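Local coordinates for peroxiredoxin (Mycobacterium tuberculosis, PDB 5EPF), which reduces hydrogen peroxide and organic hydroperoxides to water and alcohols as a thiol-specific peroxidase, protecting the cell against oxidative stress, at residues Q84-F87 against A88-R92; G103-A106 against A107-V111; K151-A154 against T155-I159. One frame throughout, in Å; residues are numbered along the deposited sequence. Where two conformers were deposited one is given.

Each contact is a local one along a single helix and reaches its C-terminal end; contact 2 takes in the whole short helix 104-109. Set around the thioredoxin-like sheet, their centres lie 23 Å (contacts 1 and 2), 24 Å (2 and 3) and 27 Å (1 and 3) apart. None touches another; the nearest atoms of contacts 1 and 2 are still about 11 Å apart. Contact 1 is the one beside the peroxidatic centre, where the side chain of Phe87 is about 5 Å from that of Cys52, and it also carries the sulfate. Contacts 2 and 3 lie away from the active site and pack helices 104-109 and 145-158 against strands 39-43 and 125-129.

Contact 1 of 3, residues Q84-F87 against A88-R92; sequences QAKF and AEVRR. With SO4 (sulfate ion), chain B.
Lys86 curls back on its own helix to reach Glu89, its chain bent at both chi2 and chi3 (53° and 64°). The bends carry Lys86 NZ to Glu89 OE1 for a salt bridge of 2.8 Å. The ammonium meets that oxygen on the syn side, 34° out of the carboxylate plane. The chi2 bend lays Lys86 CD against Val90 CG2 at 3.6 Å. On the buried side, Phe87 CD1 touches Arg91 CG at 4.0 Å, and the arginine runs on to a sulfate, probably from the crystallisation liquor, where Arg91 NH1 bonds to O1 at 3.0 Å. Arg92, just past the helix, turns NH1 back to Val90 O at 3.0 Å, in the carbonyl plane and on a lone pair, while its NH1 and NH2 together also grip the anion. Both arginines meet the ion with their edges; Arg60 NH2 also bonds to it. Arg92 has positive phi and closes a Schellman motif, its N bonding weakly to Glu89 O. Helix 81-91 is the crossover of the beta-alpha-beta unit between strands 72-77 and 97-99; Phe87 and Ala88 pack on Leu97, Phe87 stacks edge-to-face with Phe93, and Phe87 and Arg91 both reach Thr53 of helix 50-61, which carries Cys52.

Contact 2 of 3, residues G103-A106 against A107-V111; sequences GTVA and AQFGV
Val105 and Phe109, one turn apart, lie side by side and point the same way, with Val105 CG1 3.8 Å from Phe109 CE2. The ring also presents an edge to the backbone: Phe109 CD2 is 3.3 Å from Val105 O, which lies in the ring plane. Val105 O also accepts Phe109 N at 3.0 Å, nearly along the C=O axis. Beside this pair, Ala106 CB meets Val111 CG2 at 3.9 Å; with chi1 at -59° it is CG2 of Val111 that sits between the backbone N and the carbonyl carbon and faces back over Ala106. Here the short helix 104-109 stops in a Schellman motif: Gly110 takes positive phi, its N bonds to Ala107 O, and Val111 N returns to Ala106 O at 2.9 Å, approaching 35° above the carbonyl plane. At the other end Gly103 is the N-cap residue, and its O accepts Ala107 N at 2.9 Å. Asp100 takes the amides of Val105 and Ala106 through its two carboxylate oxygens, fixing the first turn. Farther out, the Phe109 ring meets Phe43 and Phe127 with planes about 55° apart, while Val111 packs on Thr125 and pairs with Lys123 through the backbone.

Contact 3 of 3, residues K151-A154 against T155-I159; sequences KALA and TLRAI
Leu153 under Arg157 is an i to i+4 packing of a leucine against a guanidinium, in the final turns of helix 145-158, the last helix of the fold. Leu153 CD2 sits over the centre of the guanidinium, 3.5 Å above its plane, with Arg157 CZ its nearest atom at 3.6 Å. Arg157 runs extended from CG to NE, its chi1 of -72° placing CG opposite the carbonyl carbon, and the chain passes back along the helix over Leu153, where CG of Leu153 is 3.8 Å from NE of Arg157. Leu153 has its own CG opposite the backbone N (chi1 -179°), and the two side chains meet at a slant. Beneath them Arg157 N bonds to Leu153 O at 2.9 Å. On another face, Thr155 OG1 stands 3.2 Å from Lys151 O and is hydrogen-bonded to Asp137 OD2, tying the helix to strand 135-139. Leu156 folds over the backbone, its CG 3.3 Å from Ala152 O. Beyond the turn, Ala152 and Leu156 face strands 39-43 and 125-129 through Val40 and Val128, while Leu153 and Arg157 lie against helix 63-68, both touching Glu65 there and Leu153 also Phe66.

Contact 1 of 3, residues Q84-F87 against A88-R92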
loop_
_atom_site.group_PDB
_atom_site.type_symbol
_atom_site.label_atom_id
_atom_site.label_comp_id
_atom_site.label_asym_id
_atom_site.label_seq_id
_atom_site.Cartn_x
_atom_site.Cartn_y
_atom_site.Cartn_z
ATOM N N GLN A 84 -5.975 -6.751 10.300
ATOM C CA GLN A 84 -4.771 -5.964 10.048
ATOM C C GLN A 84 -3.958 -5.807 11.324
ATOM O O GLN A 84 -2.726 -5.905 11.295
ATOM C CB GLN A 84 -5.128 -4.579 9.490
ATOM C CG GLN A 84 -6.000 -4.527 8.225
ATOM C CD GLN A 84 -5.296 -4.993 6.963
ATOM O OE1 GLN A 84 -4.655 -6.043 6.933
ATOM N NE2 GLN A 84 -5.434 -4.214 5.899
ATOM N N ALA A 85 -4.634 -5.579 12.459
ATOM C CA ALA A 85 -3.934 -5.427 13.730
ATOM C C ALA A 85 -3.128 -6.676 14.070
ATOM O O ALA A 85 -1.967 -6.587 14.477
ATOM C CB ALA A 85 -4.922 -5.104 14.853
ATOM N N LYS A 86 -3.735 -7.858 13.916
ATOM C CA LYS A 86 -3.010 -9.093 14.227
ATOM C C LYS A 86 -1.847 -9.322 13.268
ATOM O O LYS A 86 -0.765 -9.748 13.689
ATOM C CB LYS A 86 -3.950 -10.298 14.251
ATOM C CG LYS A 86 -3.280 -11.576 14.805
ATOM C CD LYS A 86 -2.614 -11.388 16.189
ATOM C CE LYS A 86 -3.609 -11.055 17.264
ATOM N NZ LYS A 86 -2.960 -11.060 18.603
ATOM N N PHE A 87 -2.052 -9.061 11.978
ATOM C CA PHE A 87 -0.991 -9.222 10.986
ATOM C C PHE A 87 0.205 -8.351 11.355
ATOM O O PHE A 87 1.353 -8.819 11.389
ATOM C CB PHE A 87 -1.586 -8.794 9.640
ATOM C CG PHE A 87 -0.736 -9.053 8.411
ATOM C CD1 PHE A 87 0.241 -10.048 8.346
ATOM C CD2 PHE A 87 -0.999 -8.301 7.265
ATOM C CE1 PHE A 87 0.949 -10.268 7.159
ATOM C CE2 PHE A 87 -0.290 -8.507 6.090
ATOM C CZ PHE A 87 0.680 -9.504 6.034
ATOM N N ALA A 88 -0.051 -7.073 11.664
ATOM C CA ALA A 88 1.041 -6.148 11.993
ATOM C C ALA A 88 1.716 -6.514 13.317
ATOM O O ALA A 88 2.927 -6.314 13.481
ATOM C CB ALA A 88 0.525 -4.706 12.038
ATOM N N GLU A 89 0.946 -7.013 14.286
ATOM C CA GLU A 89 1.523 -7.402 15.573
ATOM C C GLU A 89 2.403 -8.638 15.427
ATOM O O GLU A 89 3.534 -8.673 15.925
ATOM C CB GLU A 89 0.402 -7.675 16.578
ATOM C CG GLU A 89 0.876 -7.973 17.990
ATOM C CD GLU A 89 -0.248 -8.465 18.872
ATOM O OE1 GLU A 89 -1.342 -8.781 18.351
ATOM O OE2 GLU A 89 -0.030 -8.565 20.093
ATOM N N VAL A 90 1.904 -9.665 14.740
ATOM C CA VAL A 90 2.658 -10.909 14.594
ATOM C C VAL A 90 3.933 -10.692 13.785
ATOM O O VAL A 90 4.969 -11.319 14.055
ATOM C CB VAL A 90 1.752 -11.987 13.974
ATOM C CG1 VAL A 90 2.546 -13.219 13.567
ATOM C CG2 VAL A 90 0.651 -12.339 14.941
ATOM N N ARG A 91 3.883 -9.819 12.770
ATOM C CA ARG A 91 5.025 -9.604 11.889
ATOM C C ARG A 91 5.828 -8.368 12.275
ATOM O O ARG A 91 6.808 -8.034 11.602
ATOM C CB ARG A 91 4.563 -9.511 10.432
ATOM C CG ARG A 91 3.863 -10.768 9.945
ATOM C CD ARG A 91 4.777 -11.977 10.022
ATOM N NE ARG A 91 4.055 -13.207 9.690
ATOM C CZ ARG A 91 4.630 -14.394 9.603
ATOM N NH1 ARG A 91 5.932 -14.507 9.792
ATOM N NH2 ARG A 91 3.902 -15.469 9.316
ATOM N N ARG A 92 5.427 -7.673 13.340
ATOM C CA ARG A 92 6.167 -6.512 13.843
ATOM C C ARG A 92 6.362 -5.449 12.755
ATOM O O ARG A 92 7.458 -4.913 12.554
ATOM C CB ARG A 92 7.494 -6.947 14.482
ATOM C CG ARG A 92 7.333 -7.909 15.687
ATOM C CD ARG A 92 7.422 -9.402 15.304
ATOM N NE ARG A 92 8.695 -9.724 14.655
ATOM C CZ ARG A 92 8.859 -10.661 13.720
ATOM N NH1 ARG A 92 7.834 -11.414 13.314
ATOM N NH2 ARG A 92 10.058 -10.849 13.189
HETATM S S SO4 B . 9.285 -13.299 10.440
HETATM O O1 SO4 B . 8.076 -12.495 10.539
HETATM O O2 SO4 B . 8.977 -14.623 9.858
HETATM O O3 SO4 B . 10.284 -12.636 9.596
HETATM O O4 SO4 B . 9.838 -13.518 11.780
#

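Contact 2 of 3, residues G103-A106 against A107-V111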
loop_
_atom_site.group_PDB
_atom_site.type_symbol
_atom_site.label_atom_id
_atom_site.label_comp_id
_atom_site.label_asym_id
_atom_site.label_seq_id
_atom_site.Cartn_x
_atom_site.Cartn_y
_atom_site.Cartn_z
ATOM N N GLY A 103 -14.022 -1.548 0.056
ATOM C CA GLY A 103 -13.373 -1.489 -1.240
ATOM C C GLY A 103 -13.460 -0.147 -1.932
ATOM O O GLY A 103 -13.172 -0.069 -3.127
ATOM N N THR A 104 -13.833 0.916 -1.210
ATOM C CA THR A 104 -14.017 2.229 -1.825
ATOM C C THR A 104 -12.705 2.771 -2.384
ATOM O O THR A 104 -12.663 3.292 -3.506
ATOM C CB THR A 104 -14.597 3.189 -0.780
ATOM O OG1 THR A 104 -15.849 2.664 -0.316
ATOM C CG2 THR A 104 -14.807 4.589 -1.362
ATOM N N VAL A 105 -11.614 2.644 -1.630
ATOM C CA VAL A 105 -10.344 3.153 -2.121
ATOM C C VAL A 105 -9.798 2.241 -3.211
ATOM O O VAL A 105 -9.263 2.710 -4.223
ATOM C CB VAL A 105 -9.368 3.395 -0.951
ATOM C CG1 VAL A 105 -8.016 3.871 -1.462
ATOM C CG2 VAL A 105 -9.950 4.432 0.020
ATOM N N ALA A 106 -9.978 0.927 -3.058
ATOM C CA ALA A 106 -9.615 0.010 -4.137
ATOM C C ALA A 106 -10.308 0.400 -5.442
ATOM O O ALA A 106 -9.690 0.385 -6.514
ATOM C CB ALA A 106 -9.974 -1.422 -3.737
ATOM N N ALA A 107 -11.601 0.739 -5.371
ATOM C CA ALA A 107 -12.324 1.170 -6.562
ATOM C C ALA A 107 -11.715 2.438 -7.148
ATOM O O ALA A 107 -11.584 2.566 -8.373
ATOM C CB ALA A 107 -13.806 1.377 -6.235
ATOM N N GLN A 108 -11.324 3.384 -6.288
ATOM C CA GLN A 108 -10.682 4.600 -6.773
ATOM C C GLN A 108 -9.421 4.277 -7.570
ATOM O O GLN A 108 -9.134 4.927 -8.577
ATOM C CB GLN A 108 -10.348 5.514 -5.595
ATOM C CG GLN A 108 -9.473 6.686 -5.972
ATOM C CD GLN A 108 -8.844 7.388 -4.778
ATOM O OE1 GLN A 108 -8.053 8.308 -4.951
ATOM N NE2 GLN A 108 -9.175 6.948 -3.571
ATOM N N PHE A 109 -8.654 3.272 -7.138
ATOM C CA PHE A 109 -7.419 2.880 -7.804
ATOM C C PHE A 109 -7.631 1.851 -8.911
ATOM O O PHE A 109 -6.670 1.510 -9.621
ATOM C CB PHE A 109 -6.416 2.358 -6.770
ATOM C CG PHE A 109 -5.702 3.442 -6.001
ATOM C CD1 PHE A 109 -4.421 3.845 -6.385
ATOM C CD2 PHE A 109 -6.303 4.073 -4.913
ATOM C CE1 PHE A 109 -3.734 4.839 -5.690
ATOM C CE2 PHE A 109 -5.631 5.072 -4.208
ATOM C CZ PHE A 109 -4.346 5.456 -4.599
ATOM N N GLY A 110 -8.856 1.371 -9.100
ATOM C CA GLY A 110 -9.126 0.400 -10.142
ATOM C C GLY A 110 -8.694 -1.012 -9.827
ATOM O O GLY A 110 -8.467 -1.795 -10.758
ATOM N N VAL A 111 -8.595 -1.372 -8.545
ATOM C CA VAL A 111 -8.128 -2.685 -8.122
ATOM C C VAL A 111 -9.177 -3.455 -7.327
ATOM O O VAL A 111 -8.880 -4.526 -6.795
ATOM C CB VAL A 111 -6.776 -2.622 -7.375
ATOM C CG1 VAL A 111 -5.707 -2.011 -8.264
ATOM C CG2 VAL A 111 -6.885 -1.842 -6.071
#

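Contact 3 of 3, residues K151-A154 against T155-I159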
loop_
_atom_site.group_PDB
_atom_site.type_symbol
_atom_site.label_atom_id
_atom_site.label_comp_id
_atom_site.label_asym_id
_atom_site.label_seq_id
_atom_site.Cartn_x
_atom_site.Cartn_y
_atom_site.Cartn_z
ATOM N N LYS A 151 11.057 -2.602 -6.786
ATOM C CA LYS A 151 10.845 -1.637 -7.863
ATOM C C LYS A 151 10.477 -0.274 -7.310
ATOM O O LYS A 151 10.929 0.748 -7.829
ATOM C CB LYS A 151 9.776 -2.125 -8.845
ATOM C CG LYS A 151 10.233 -3.274 -9.691
ATOM C CD LYS A 151 9.087 -3.961 -10.403
ATOM C CE LYS A 151 8.342 -3.062 -11.389
ATOM N NZ LYS A 151 9.182 -2.688 -12.548
ATOM N N ALA A 152 9.678 -0.238 -6.242
ATOM C CA ALA A 152 9.335 1.036 -5.626
ATOM C C ALA A 152 10.582 1.741 -5.117
ATOM O O ALA A 152 10.781 2.940 -5.367
ATOM C CB ALA A 152 8.345 0.816 -4.491
ATOM N N LEU A 153 11.454 1.004 -4.428
ATOM C CA LEU A 153 12.685 1.593 -3.918
ATOM C C LEU A 153 13.576 2.069 -5.060
ATOM O O LEU A 153 14.155 3.163 -4.984
ATOM C CB LEU A 153 13.400 0.589 -3.007
ATOM C CG LEU A 153 14.698 1.031 -2.347
ATOM C CD1 LEU A 153 14.456 2.245 -1.452
ATOM C CD2 LEU A 153 15.346 -0.116 -1.568
ATOM N N ALA A 154 13.681 1.283 -6.143
ATOM C CA ALA A 154 14.528 1.712 -7.259
ATOM C C ALA A 154 13.979 2.978 -7.922
ATOM O O ALA A 154 14.744 3.877 -8.290
ATOM C CB ALA A 154 14.708 0.575 -8.267
ATOM N N THR A 155 12.654 3.082 -8.058
ATOM C CA THR A 155 12.068 4.304 -8.597
ATOM C C THR A 155 12.381 5.504 -7.716
ATOM O O THR A 155 12.755 6.581 -8.216
ATOM C CB THR A 155 10.568 4.122 -8.739
ATOM O OG1 THR A 155 10.334 3.183 -9.795
ATOM C CG2 THR A 155 9.901 5.465 -9.043
ATOM N N LEU A 156 12.250 5.343 -6.399
ATOM C CA LEU A 156 12.523 6.458 -5.500
ATOM C C LEU A 156 14.002 6.848 -5.525
ATOM O O LEU A 156 14.342 8.041 -5.500
ATOM C CB LEU A 156 12.064 6.084 -4.087
ATOM C CG LEU A 156 10.545 5.942 -3.990
ATOM C CD1 LEU A 156 10.120 5.133 -2.762
ATOM C CD2 LEU A 156 9.886 7.337 -3.993
ATOM N N ARG A 157 14.898 5.861 -5.590
ATOM C CA ARG A 157 16.315 6.176 -5.729
ATOM C C ARG A 157 16.592 6.911 -7.034
ATOM O O ARG A 157 17.422 7.822 -7.067
ATOM C CB ARG A 157 17.150 4.897 -5.613
ATOM C CG ARG A 157 17.183 4.375 -4.187
ATOM C CD ARG A 157 17.877 3.028 -4.037
ATOM N NE ARG A 157 18.082 2.679 -2.631
ATOM C CZ ARG A 157 18.504 1.498 -2.188
ATOM N NH1 ARG A 157 18.740 0.512 -3.043
ATOM N NH2 ARG A 157 18.692 1.309 -0.883
ATOM N N ALA A 158 15.889 6.544 -8.110
ATOM C CA ALA A 158 16.120 7.177 -9.404
ATOM C C ALA A 158 15.764 8.655 -9.385
ATOM O O ALA A 158 16.334 9.435 -10.153
ATOM C CB ALA A 158 15.323 6.454 -10.487
ATOM N N ILE A 159 14.821 9.067 -8.540
ATOM C CA ILE A 159 14.425 10.470 -8.502
ATOM C C ILE A 159 15.124 11.261 -7.401
ATOM O O ILE A 159 14.787 12.431 -7.190
ATOM C CB ILE A 159 12.906 10.672 -8.477
ATOM C CG1 ILE A 159 12.314 10.199 -7.149
ATOM C CG2 ILE A 159 12.262 9.971 -9.674
ATOM C CD1 ILE A 159 10.823 10.558 -7.000
#